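Long-range contacts in metallo-beta-lactamase 1 (Acinetobacter baumannii, PDB 5MMD), which probably catalyses the zinc-dependent hydrolysis of beta-lactams to substituted beta-amino acids, a reaction that underlies antibiotic resistance: residues H140-L145 with E174-Q179; S152-G157 with I196-H201. All coordinates share one frame; numbering follows the deposited sequence.

Interaction 1 (H140-L145 with E174-Q179); sequences HTIDNL and EAKIDQ. With ZN (zinc ion), chain E.
One ligand of the three-histidine zinc site, His140, stands on a loop whose His140 and Thr141 lie against Glu174 and Ala175. CB of His140 points away from 174-179; with CG anti to the backbone N (chi1 172°), the imidazole brings NE2 to zinc at 1.9 Å. His78 and His80 supply the other protein ligands, and water 3 is also bound to this metal. The main chain of His140 does the touching instead: Ala175 CA brings a CA-H...O contact to His140 O over 3.2 Å. A second such contact runs the other way, from Thr141 CA to Glu174 O at 3.5 Å, with an angle of 174° at the hydrogen.

Between the two segments the polar links pass through water, while Lys176 also has a backbone hydrogen bond with Gly139, just before His140. Water 1 donates to His140 O and accepts from Glu174 N. Water 2 lies 2.8 Å from Ile142 N, its donor, and 2.8 Å from Glu174 O, its acceptor. The carboxylate of Glu174 has its partners outside both segments, OE1 bonding His80 NE2 and OE2 the hydroxyl of Tyr171; since His80 binds zinc through ND1, this is consistent with a second-shell group that steadies the orientation of that ring.

Within 140-145 the turn is tied by side chains. Thr141 OG1 donates to Asp143 OD1 at 2.7 Å, reaching it on the anti side and 31° out of the carboxylate plane, while Asn144 OD1 accepts from Thr141 N. At the outer end the fit is apolar: Ile142 and Lys176 run alongside each other, CD1 of Ile142 resting 4.0 Å from CG of Lys176. The three-histidine first zinc site, with His140 as one ligand, is typical of the B1 subclass of metallo-beta-lactamases.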
# COMPACT_ATOMS: atom_id res chain seq x y z
N HIS A 140 5.84 -10.22 -0.95
CA HIS A 140 6.66 -9.34 -0.14
C HIS A 140 6.60 -9.75 1.34
O HIS A 140 7.63 -9.75 2.02
CB HIS A 140 6.20 -7.93 -0.33
CG HIS A 140 6.84 -6.94 0.59
ND1 HIS A 140 8.17 -6.59 0.51
CD2 HIS A 140 6.32 -6.25 1.64
CE1 HIS A 140 8.44 -5.71 1.47
NE2 HIS A 140 7.33 -5.49 2.17
N THR A 141 5.37 -10.03 1.80
CA THR A 141 5.10 -10.50 3.15
C THR A 141 3.90 -11.45 3.11
O THR A 141 3.16 -11.53 2.11
CB THR A 141 4.81 -9.35 4.16
OG1 THR A 141 3.71 -8.54 3.70
CG2 THR A 141 6.06 -8.48 4.35
N ILE A 142 3.67 -12.14 4.21
CA ILE A 142 2.58 -13.07 4.29
C ILE A 142 1.24 -12.30 4.25
O ILE A 142 0.25 -12.86 3.83
CB ILE A 142 2.66 -13.93 5.58
CG1 ILE A 142 1.58 -15.02 5.58
CG2 ILE A 142 2.52 -13.06 6.80
CD1 ILE A 142 1.65 -16.02 4.40
N ASP A 143 1.21 -11.03 4.68
CA ASP A 143 -0.08 -10.35 4.84
C ASP A 143 -0.39 -9.34 3.72
O ASP A 143 -1.46 -8.71 3.76
CB ASP A 143 -0.14 -9.62 6.18
CG ASP A 143 0.99 -8.60 6.37
OD1 ASP A 143 2.08 -8.82 5.83
OD2 ASP A 143 0.81 -7.58 7.09
N ASN A 144 0.49 -9.21 2.73
CA ASN A 144 0.38 -8.06 1.82
C ASN A 144 -0.96 -8.10 1.07
O ASN A 144 -1.41 -9.15 0.60
CB ASN A 144 1.56 -7.90 0.83
CG ASN A 144 2.00 -9.18 0.13
OD1 ASN A 144 3.18 -9.28 -0.24
ND2 ASN A 144 1.10 -10.11 -0.13
N LEU A 145 -1.59 -6.93 1.03
CA LEU A 145 -2.85 -6.69 0.32
C LEU A 145 -2.66 -5.73 -0.86
O LEU A 145 -1.76 -4.89 -0.85
CB LEU A 145 -3.89 -6.05 1.24
CG LEU A 145 -4.21 -6.69 2.58
CD1 LEU A 145 -5.20 -5.84 3.42
CD2 LEU A 145 -4.79 -8.07 2.32
N GLU A 174 11.29 -10.96 5.15
CA GLU A 174 10.03 -11.57 5.62
C GLU A 174 9.11 -11.98 4.44
O GLU A 174 7.90 -12.06 4.58
CB GLU A 174 9.27 -10.61 6.55
CG GLU A 174 10.07 -10.17 7.78
CD GLU A 174 9.69 -8.76 8.24
OE1 GLU A 174 8.51 -8.51 8.51
OE2 GLU A 174 10.60 -7.89 8.35
N ALA A 175 9.71 -12.28 3.29
CA ALA A 175 8.96 -12.68 2.11
C ALA A 175 8.56 -14.14 2.09
O ALA A 175 9.15 -14.98 2.77
CB ALA A 175 9.77 -12.38 0.85
N LYS A 176 7.55 -14.41 1.27
CA LYS A 176 7.16 -15.77 0.93
C LYS A 176 7.54 -15.97 -0.53
O LYS A 176 6.71 -15.82 -1.43
CB LYS A 176 5.65 -15.96 1.14
CG LYS A 176 5.16 -15.53 2.50
CD LYS A 176 5.83 -16.27 3.65
CE LYS A 176 5.37 -17.71 3.71
NZ LYS A 176 5.97 -18.46 4.83
N ILE A 177 8.82 -16.28 -0.77
CA ILE A 177 9.36 -16.27 -2.13
C ILE A 177 8.70 -17.34 -2.96
O ILE A 177 8.40 -17.13 -4.13
CB ILE A 177 10.91 -16.50 -2.18
CG1 ILE A 177 11.66 -15.30 -1.60
CG2 ILE A 177 11.35 -16.70 -3.63
CD1 ILE A 177 11.31 -13.98 -2.24
N ASP A 178 8.42 -18.47 -2.34
CA ASP A 178 7.85 -19.58 -3.07
C ASP A 178 6.36 -19.38 -3.38
O ASP A 178 5.84 -19.93 -4.35
CB ASP A 178 8.08 -20.85 -2.27
CG ASP A 178 9.56 -21.22 -2.20
OD1 ASP A 178 10.36 -20.78 -3.07
OD2 ASP A 178 9.93 -21.94 -1.25
N GLN A 179 5.68 -18.57 -2.58
CA GLN A 179 4.27 -18.25 -2.85
C GLN A 179 4.08 -17.06 -3.81
O GLN A 179 3.02 -16.93 -4.44
CB GLN A 179 3.55 -17.97 -1.55
CG GLN A 179 3.55 -19.16 -0.54
CD GLN A 179 2.84 -18.77 0.76
OE1 GLN A 179 2.18 -17.72 0.82
NE2 GLN A 179 3.01 -19.58 1.80
ZN ZN E . 7.18 -4.14 3.53
O HOH W 1 10.10 -9.05 3.18
O HOH W 2 5.63 -12.04 6.17
O HOH W 3 8.03 -2.60 3.14

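Interaction 2 (S152-G157 with I196-H201). With ZN (zinc ion), chain C.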
# COMPACT_ATOMS: atom_id res chain seq x y z
N SER A 152 -11.69 3.83 -11.78
CA SER A 152 -10.61 4.34 -12.62
C SER A 152 -9.62 3.24 -13.06
O SER A 152 -8.63 3.54 -13.72
CB SER A 152 -9.86 5.48 -11.91
OG SER A 152 -9.63 5.13 -10.55
N LYS A 153 -9.92 1.99 -12.72
CA LYS A 153 -9.06 0.84 -13.05
C LYS A 153 -7.58 1.06 -12.62
O LYS A 153 -6.63 0.73 -13.34
CB LYS A 153 -9.18 0.51 -14.55
CG LYS A 153 -10.59 0.05 -14.93
CD LYS A 153 -10.61 -0.78 -16.21
CE LYS A 153 -12.04 -1.13 -16.65
NZ LYS A 153 -12.85 -1.73 -15.57
N ILE A 154 -7.43 1.60 -11.41
CA ILE A 154 -6.13 1.83 -10.78
C ILE A 154 -5.92 0.73 -9.73
O ILE A 154 -6.80 0.49 -8.88
CB ILE A 154 -6.04 3.25 -10.14
CG1 ILE A 154 -6.09 4.30 -11.26
CG2 ILE A 154 -4.79 3.38 -9.26
CD1 ILE A 154 -6.30 5.76 -10.83
N LEU A 155 -4.81 0.03 -9.83
CA LEU A 155 -4.45 -0.95 -8.83
C LEU A 155 -3.28 -0.46 -7.97
O LEU A 155 -2.20 -0.18 -8.48
CB LEU A 155 -4.09 -2.29 -9.47
CG LEU A 155 -3.79 -3.38 -8.42
CD1 LEU A 155 -5.04 -3.78 -7.60
CD2 LEU A 155 -3.21 -4.62 -9.12
N TYR A 156 -3.53 -0.31 -6.67
CA TYR A 156 -2.46 -0.06 -5.73
C TYR A 156 -1.87 -1.41 -5.29
O TYR A 156 -2.52 -2.17 -4.57
CB TYR A 156 -2.91 0.74 -4.52
CG TYR A 156 -1.78 0.91 -3.53
CD1 TYR A 156 -0.74 1.82 -3.76
CD2 TYR A 156 -1.71 0.13 -2.38
CE1 TYR A 156 0.31 1.98 -2.85
CE2 TYR A 156 -0.66 0.25 -1.48
CZ TYR A 156 0.34 1.19 -1.71
OH TYR A 156 1.36 1.29 -0.79
N GLY A 157 -0.67 -1.69 -5.75
CA GLY A 157 -0.04 -2.97 -5.49
C GLY A 157 0.65 -3.04 -4.15
O GLY A 157 0.88 -4.13 -3.62
N ILE A 196 -3.48 1.85 -14.49
CA ILE A 196 -2.38 2.32 -13.67
C ILE A 196 -2.11 1.34 -12.53
O ILE A 196 -3.02 0.87 -11.82
CB ILE A 196 -2.67 3.70 -13.06
CG1 ILE A 196 -2.97 4.72 -14.15
CG2 ILE A 196 -1.54 4.09 -12.11
CD1 ILE A 196 -3.14 6.13 -13.62
N VAL A 197 -0.84 1.01 -12.37
CA VAL A 197 -0.40 0.21 -11.24
C VAL A 197 0.64 1.00 -10.44
O VAL A 197 1.58 1.59 -10.99
CB VAL A 197 0.17 -1.10 -11.71
CG1 VAL A 197 0.65 -1.90 -10.52
CG2 VAL A 197 -0.87 -1.89 -12.50
N VAL A 198 0.41 1.05 -9.13
CA VAL A 198 1.20 1.83 -8.20
C VAL A 198 1.97 0.86 -7.29
O VAL A 198 1.36 0.14 -6.49
CB VAL A 198 0.31 2.75 -7.35
CG1 VAL A 198 1.11 3.56 -6.32
CG2 VAL A 198 -0.51 3.66 -8.23
N PRO A 199 3.32 0.84 -7.41
CA PRO A 199 4.11 -0.04 -6.56
C PRO A 199 4.27 0.59 -5.18
O PRO A 199 4.02 1.78 -5.07
CB PRO A 199 5.44 -0.11 -7.32
CG PRO A 199 5.59 1.27 -7.89
CD PRO A 199 4.17 1.66 -8.30
N GLY A 200 4.67 -0.18 -4.17
CA GLY A 200 4.87 0.36 -2.84
C GLY A 200 6.05 1.32 -2.76
O GLY A 200 6.06 2.24 -1.94
N HIS A 201 7.01 1.10 -3.66
CA HIS A 201 8.27 1.84 -3.78
C HIS A 201 8.56 2.05 -5.26
O HIS A 201 8.52 1.09 -6.06
CB HIS A 201 9.41 1.07 -3.10
CG HIS A 201 9.18 0.83 -1.65
ND1 HIS A 201 9.32 1.83 -0.70
CD2 HIS A 201 8.79 -0.28 -0.97
CE1 HIS A 201 9.05 1.33 0.49
NE2 HIS A 201 8.74 0.06 0.36
ZN ZN C . 7.55 -1.26 1.64
O HOH W 3 8.03 -2.60 3.14
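Tyr156 turns a ring edge to Val198, whose CG1 sits near the ring plane, 3.6 Å from Tyr156 CD1; Pro199 O approaches the same ring obliquely. The other flat group, the imidazole of His201, has water 3 at its edge and in its plane, on the side where NE2 binds zinc at 2.2 Å. The tyrosine sits in, and the histidine just beyond, the parallel strand pair of a beta-alpha-beta unit, in which helix 180-190 links strand 154-158 to strand 196-199, an outermost strand of the five-stranded sheet.

The two strands keep nearly one direction, crossing at -16°, and Ile154, Leu155 and Tyr156 pair in turn with Ile196, Val197 and Val198. Leu155 makes two bonds to the neighbouring strand through its own N and O: N donates to Ile196 O at 2.8 Å, and O accepts from Val198 N at 3.0 Å. Val197 CA adds a CA-H...O contact to Leu155 O.

Side chains alternate between the faces. Ile154 and Ile196 point the same way and lie side by side, CG1 of the former 3.9 Å from CB of the latter; further along this face Val198 reaches Ile13 of the opposing sheet. Leu155 and Val197 share the other face, covered by Leu210 of helix 208-223. Tyr156 holds its CG anti to the backbone N (chi1 177°), which carries the ring forward along the neighbouring strand. The phenol oxygen has polar partners in Asp49 OD2 and Asn35 O, anchoring the far end of the ring.

Beyond Pro199 the chain turns at Gly200 and delivers His201 to the second zinc, whose other protein ligands are Asp82 and Cys159. The last bond of the pair runs from Gly157 N to Val198 O at 2.8 Å, the donor tilted 19° from the carbonyl plane.

Overall arrangement
The centres of interactions 1 and 2 lie about 18 Å apart, yet their nearest atoms approach to about 4 Å without touching. Along the chain their segments alternate: 140-145, 152-157, 174-179 and 196-201. The first leads into strand 146-149, which runs antiparallel to 154-158 in the same five-stranded sheet, and the third leads into helix 180-190, the crossover between the strands of interaction 2. The pair illustrates how a sheet can present metal ligands from loops at the ends of its strands. Interaction 1 holds a ligand of one zinc and interaction 2 a ligand of the other, and water 3, bound to both metals, is common to the two.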